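Local coordinates for protein glycerol kinase, putative (Plasmodium falciparum, PDB 2W40) that probably phosphorylates glycerol with ATP to give sn-glycerol 3-phosphate, as a member of the FGGY kinase family, at residues C[314-328]-C[377-389]. Sequence-based numbering, arbitrary orientation.
Sequences AGSGVSWLLKNKLID and RSHIVRALLEGIA. With EDO (1,2-ethanediol), chain B; EDO (1,2-ethanediol), chain D.
Leu384 lays its CD1 methyl against the bare backbone of Gly317, 3.8 Å from the CA; Gly317 has no side chain, so the methyl can lie directly on it. Leu384 CG stands anti to its own backbone N (chi1 -180°), which carries the branch across to the other helix. Helix 315-323 and the 377-389 part of helix 377-403 run nearly antiparallel (168°), their axes 10.2 Å apart at closest. Branched aliphatic residues suit this buried seam: Leu321 CD1 rests 4.0 Å from Val381 CG2, Val318 meets Leu385, and at the N-cap end small Ala314 leaves room for Ile388, whose CD1 comes within 3.7 Å of the Ala314 CA.

The other end is polar and more exposed. Lys325, with positive phi, closes the helix in a Schellman motif, and the chain turns back toward Arg377. Bent at chi3 (-66°), this arginine runs its aliphatic stem past Leu326 and brings NH1 to two acceptors: the Lys325 O at 3.0 Å and, in a straighter bond, Asp328 OD1 at 2.8 Å. The latter, approached from above the carboxylate plane, makes a salt bridge; a weak NH2 bond to OD2 supplements it.

Gly315, an ADP-binding residue, begins the shorter helix, so the packed end lies by the nucleotide site of the C-terminal FGGY domain, while Trp320 hydrogen-bonds through NE1 to Thr375 O of the second subunit. Helix 333-339 packs on Val381, Ile327 and Leu385, strand 347-349 lines Ile380 and Leu384, and helix 421-431 meets Glu386 and Ala389.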
# COMPACT_ATOMS: atom_id res chain seq x y z
N ALA C 314 6.34 8.42 11.54
CA ALA C 314 5.22 8.50 12.52
C ALA C 314 4.22 9.48 11.94
O ALA C 314 3.53 9.09 10.97
CB ALA C 314 5.74 8.92 13.93
N GLY C 315 4.19 10.73 12.39
CA GLY C 315 3.48 11.80 11.75
C GLY C 315 3.83 11.99 10.27
O GLY C 315 3.00 12.32 9.43
N SER C 316 5.12 11.75 9.97
CA SER C 316 5.58 11.81 8.56
C SER C 316 4.82 10.76 7.73
O SER C 316 4.53 11.01 6.56
CB SER C 316 7.05 11.58 8.53
OG SER C 316 7.42 10.35 9.14
N GLY C 317 4.56 9.57 8.32
CA GLY C 317 3.73 8.52 7.70
C GLY C 317 2.26 8.98 7.51
O GLY C 317 1.68 8.79 6.45
N VAL C 318 1.71 9.59 8.55
CA VAL C 318 0.36 10.02 8.49
C VAL C 318 0.22 11.07 7.39
O VAL C 318 -0.78 11.10 6.62
CB VAL C 318 -0.15 10.50 9.92
CG1 VAL C 318 -1.57 11.22 9.74
CG2 VAL C 318 -0.14 9.31 10.89
N SER C 319 1.24 11.93 7.28
CA SER C 319 1.27 12.95 6.23
C SER C 319 1.31 12.35 4.81
O SER C 319 0.73 12.88 3.89
CB SER C 319 2.41 13.94 6.45
OG SER C 319 2.13 14.62 7.70
N TRP C 320 2.09 11.25 4.70
CA TRP C 320 2.16 10.52 3.46
C TRP C 320 0.78 9.92 3.06
O TRP C 320 0.32 10.00 1.92
CB TRP C 320 3.24 9.49 3.48
CG TRP C 320 3.45 8.75 2.21
CD1 TRP C 320 4.34 9.04 1.21
CD2 TRP C 320 2.80 7.54 1.84
NE1 TRP C 320 4.24 8.11 0.21
CE2 TRP C 320 3.34 7.16 0.59
CE3 TRP C 320 1.86 6.72 2.46
CZ2 TRP C 320 2.92 6.03 -0.06
CZ3 TRP C 320 1.42 5.57 1.76
CH2 TRP C 320 1.99 5.23 0.57
N LEU C 321 0.12 9.35 4.04
CA LEU C 321 -1.23 8.78 3.88
C LEU C 321 -2.18 9.86 3.41
O LEU C 321 -3.00 9.61 2.56
CB LEU C 321 -1.72 8.16 5.18
CG LEU C 321 -0.97 6.89 5.64
CD1 LEU C 321 -1.45 6.57 7.08
CD2 LEU C 321 -1.25 5.70 4.72
N LEU C 322 -2.13 11.02 4.03
CA LEU C 322 -3.03 12.11 3.69
C LEU C 322 -2.74 12.53 2.24
O LEU C 322 -3.62 12.78 1.41
CB LEU C 322 -2.70 13.29 4.60
CG LEU C 322 -3.55 14.53 4.42
CD1 LEU C 322 -5.04 14.21 4.64
CD2 LEU C 322 -3.06 15.65 5.38
N LYS C 323 -1.47 12.72 1.88
CA LYS C 323 -1.17 13.20 0.56
C LYS C 323 -1.66 12.24 -0.53
O LYS C 323 -2.03 12.69 -1.63
CB LYS C 323 0.32 13.33 0.45
CG LYS C 323 0.86 13.77 -0.88
CD LYS C 323 2.45 13.86 -0.90
CE LYS C 323 3.14 13.97 -2.42
NZ LYS C 323 3.02 15.40 -3.04
N ASN C 324 -1.59 10.93 -0.24
CA ASN C 324 -1.94 9.88 -1.20
C ASN C 324 -3.35 9.33 -0.99
O ASN C 324 -3.70 8.33 -1.60
CB ASN C 324 -0.88 8.82 -1.17
CG ASN C 324 0.45 9.39 -1.59
OD1 ASN C 324 1.36 9.68 -0.74
ND2 ASN C 324 0.51 9.76 -2.81
N LYS C 325 -4.14 10.07 -0.18
CA LYS C 325 -5.60 9.91 -0.14
C LYS C 325 -6.07 8.72 0.64
O LYS C 325 -7.24 8.38 0.58
CB LYS C 325 -6.27 9.89 -1.53
CG LYS C 325 -5.88 10.97 -2.49
CD LYS C 325 -6.06 12.32 -1.97
CE LYS C 325 -5.76 13.31 -3.11
NZ LYS C 325 -4.72 14.28 -2.76
N LEU C 326 -5.19 8.12 1.40
CA LEU C 326 -5.54 7.01 2.24
C LEU C 326 -6.22 7.47 3.53
O LEU C 326 -6.90 6.68 4.18
CB LEU C 326 -4.31 6.17 2.49
CG LEU C 326 -3.84 5.41 1.24
CD1 LEU C 326 -2.40 4.88 1.37
CD2 LEU C 326 -4.83 4.30 0.83
N ILE C 327 -6.00 8.72 3.94
CA ILE C 327 -6.74 9.29 5.04
C ILE C 327 -7.22 10.63 4.52
O ILE C 327 -6.58 11.32 3.75
CB ILE C 327 -5.90 9.29 6.33
CG1 ILE C 327 -6.76 9.44 7.59
CG2 ILE C 327 -4.81 10.32 6.25
CD1 ILE C 327 -5.96 9.47 8.95
N ASP C 328 -8.44 10.98 4.90
CA ASP C 328 -9.01 12.29 4.51
C ASP C 328 -8.50 13.41 5.45
O ASP C 328 -8.41 14.55 5.04
CB ASP C 328 -10.56 12.23 4.55
CG ASP C 328 -11.17 11.30 3.47
OD1 ASP C 328 -10.50 10.94 2.48
OD2 ASP C 328 -12.34 10.94 3.59
N ARG C 377 -8.90 1.32 3.15
CA ARG C 377 -7.99 2.41 3.59
C ARG C 377 -7.77 2.39 5.09
O ARG C 377 -6.64 2.52 5.60
CB ARG C 377 -8.62 3.81 3.26
CG ARG C 377 -8.75 4.12 1.94
CD ARG C 377 -9.10 5.55 1.74
NE ARG C 377 -10.42 6.01 2.22
CZ ARG C 377 -10.66 7.29 2.46
NH1 ARG C 377 -9.72 8.22 2.24
NH2 ARG C 377 -11.89 7.69 2.88
N SER C 378 -8.86 2.25 5.81
CA SER C 378 -8.86 2.23 7.27
C SER C 378 -7.87 1.21 7.84
O SER C 378 -7.15 1.50 8.77
CB SER C 378 -10.28 1.96 7.81
OG SER C 378 -10.64 0.54 7.64
N HIS C 379 -7.84 0.00 7.29
CA HIS C 379 -6.96 -1.01 7.80
C HIS C 379 -5.50 -0.68 7.53
O HIS C 379 -4.61 -0.96 8.34
CB HIS C 379 -7.24 -2.39 7.15
CG HIS C 379 -8.66 -2.84 7.24
ND1 HIS C 379 -9.23 -3.35 8.39
CD2 HIS C 379 -9.57 -2.99 6.27
CE1 HIS C 379 -10.47 -3.77 8.12
NE2 HIS C 379 -10.69 -3.55 6.83
N ILE C 380 -5.23 -0.05 6.39
CA ILE C 380 -3.85 0.38 6.03
C ILE C 380 -3.37 1.47 6.97
O ILE C 380 -2.25 1.45 7.42
CB ILE C 380 -3.79 0.79 4.53
CG1 ILE C 380 -4.19 -0.44 3.65
CG2 ILE C 380 -2.46 1.50 4.20
CD1 ILE C 380 -4.42 -0.11 2.10
N VAL C 381 -4.25 2.45 7.20
CA VAL C 381 -3.99 3.51 8.19
C VAL C 381 -3.67 2.95 9.58
O VAL C 381 -2.62 3.28 10.18
CB VAL C 381 -5.18 4.54 8.20
CG1 VAL C 381 -5.00 5.56 9.39
CG2 VAL C 381 -5.24 5.21 6.87
N ARG C 382 -4.53 2.07 10.07
CA ARG C 382 -4.32 1.41 11.38
C ARG C 382 -3.01 0.67 11.42
O ARG C 382 -2.32 0.73 12.41
CB ARG C 382 -5.52 0.49 11.73
CG ARG C 382 -5.33 -0.16 13.05
CD ARG C 382 -6.45 -1.05 13.50
NE ARG C 382 -5.92 -1.67 14.69
CZ ARG C 382 -6.26 -1.43 15.94
NH1 ARG C 382 -7.35 -0.72 16.26
NH2 ARG C 382 -5.53 -1.98 16.88
N ALA C 383 -2.65 0.02 10.30
CA ALA C 383 -1.46 -0.84 10.30
C ALA C 383 -0.22 0.11 10.45
O ALA C 383 0.78 -0.19 11.08
CB ALA C 383 -1.37 -1.70 8.94
N LEU C 384 -0.29 1.26 9.77
CA LEU C 384 0.86 2.24 9.83
C LEU C 384 1.04 2.66 11.35
O LEU C 384 2.15 2.62 11.89
CB LEU C 384 0.73 3.44 8.94
CG LEU C 384 1.89 4.41 9.01
CD1 LEU C 384 2.35 4.96 7.66
CD2 LEU C 384 1.63 5.53 10.04
N LEU C 385 -0.10 2.92 11.99
CA LEU C 385 -0.11 3.38 13.40
C LEU C 385 0.39 2.28 14.30
O LEU C 385 1.26 2.47 15.16
CB LEU C 385 -1.53 3.80 13.74
CG LEU C 385 -1.95 5.11 13.05
CD1 LEU C 385 -3.43 5.38 13.45
CD2 LEU C 385 -1.05 6.30 13.37
N GLU C 386 -0.05 1.05 14.02
CA GLU C 386 0.46 -0.09 14.74
C GLU C 386 1.95 -0.22 14.59
O GLU C 386 2.65 -0.57 15.55
CB GLU C 386 -0.26 -1.37 14.39
CG GLU C 386 -1.77 -1.45 14.76
CD GLU C 386 -2.32 -2.89 14.67
OE1 GLU C 386 -1.61 -3.84 14.18
OE2 GLU C 386 -3.52 -3.08 15.09
N GLY C 387 2.43 -0.06 13.37
CA GLY C 387 3.89 -0.08 13.12
C GLY C 387 4.73 0.90 13.95
O GLY C 387 5.88 0.64 14.25
N ILE C 388 4.15 2.03 14.36
CA ILE C 388 4.81 2.94 15.32
C ILE C 388 5.06 2.21 16.62
O ILE C 388 6.18 2.22 17.16
CB ILE C 388 4.04 4.27 15.47
CG1 ILE C 388 3.80 4.98 14.09
CG2 ILE C 388 4.73 5.19 16.55
CD1 ILE C 388 2.90 6.21 14.17
N ALA C 389 3.98 1.62 17.17
CA ALA C 389 4.07 0.86 18.41
C ALA C 389 5.04 -0.27 18.39
O ALA C 389 5.87 -0.39 19.29
CB ALA C 389 2.66 0.42 18.87
C1 EDO B . 6.63 13.17 4.26
O1 EDO B . 5.38 12.49 4.21
C2 EDO B . 6.32 14.53 3.85
O2 EDO B . 5.48 15.04 4.93
C1 EDO D . -0.64 -7.02 14.22
O1 EDO D . -1.27 -6.20 15.23
C2 EDO D . -1.66 -7.30 13.09
O2 EDO D . -2.80 -8.07 13.59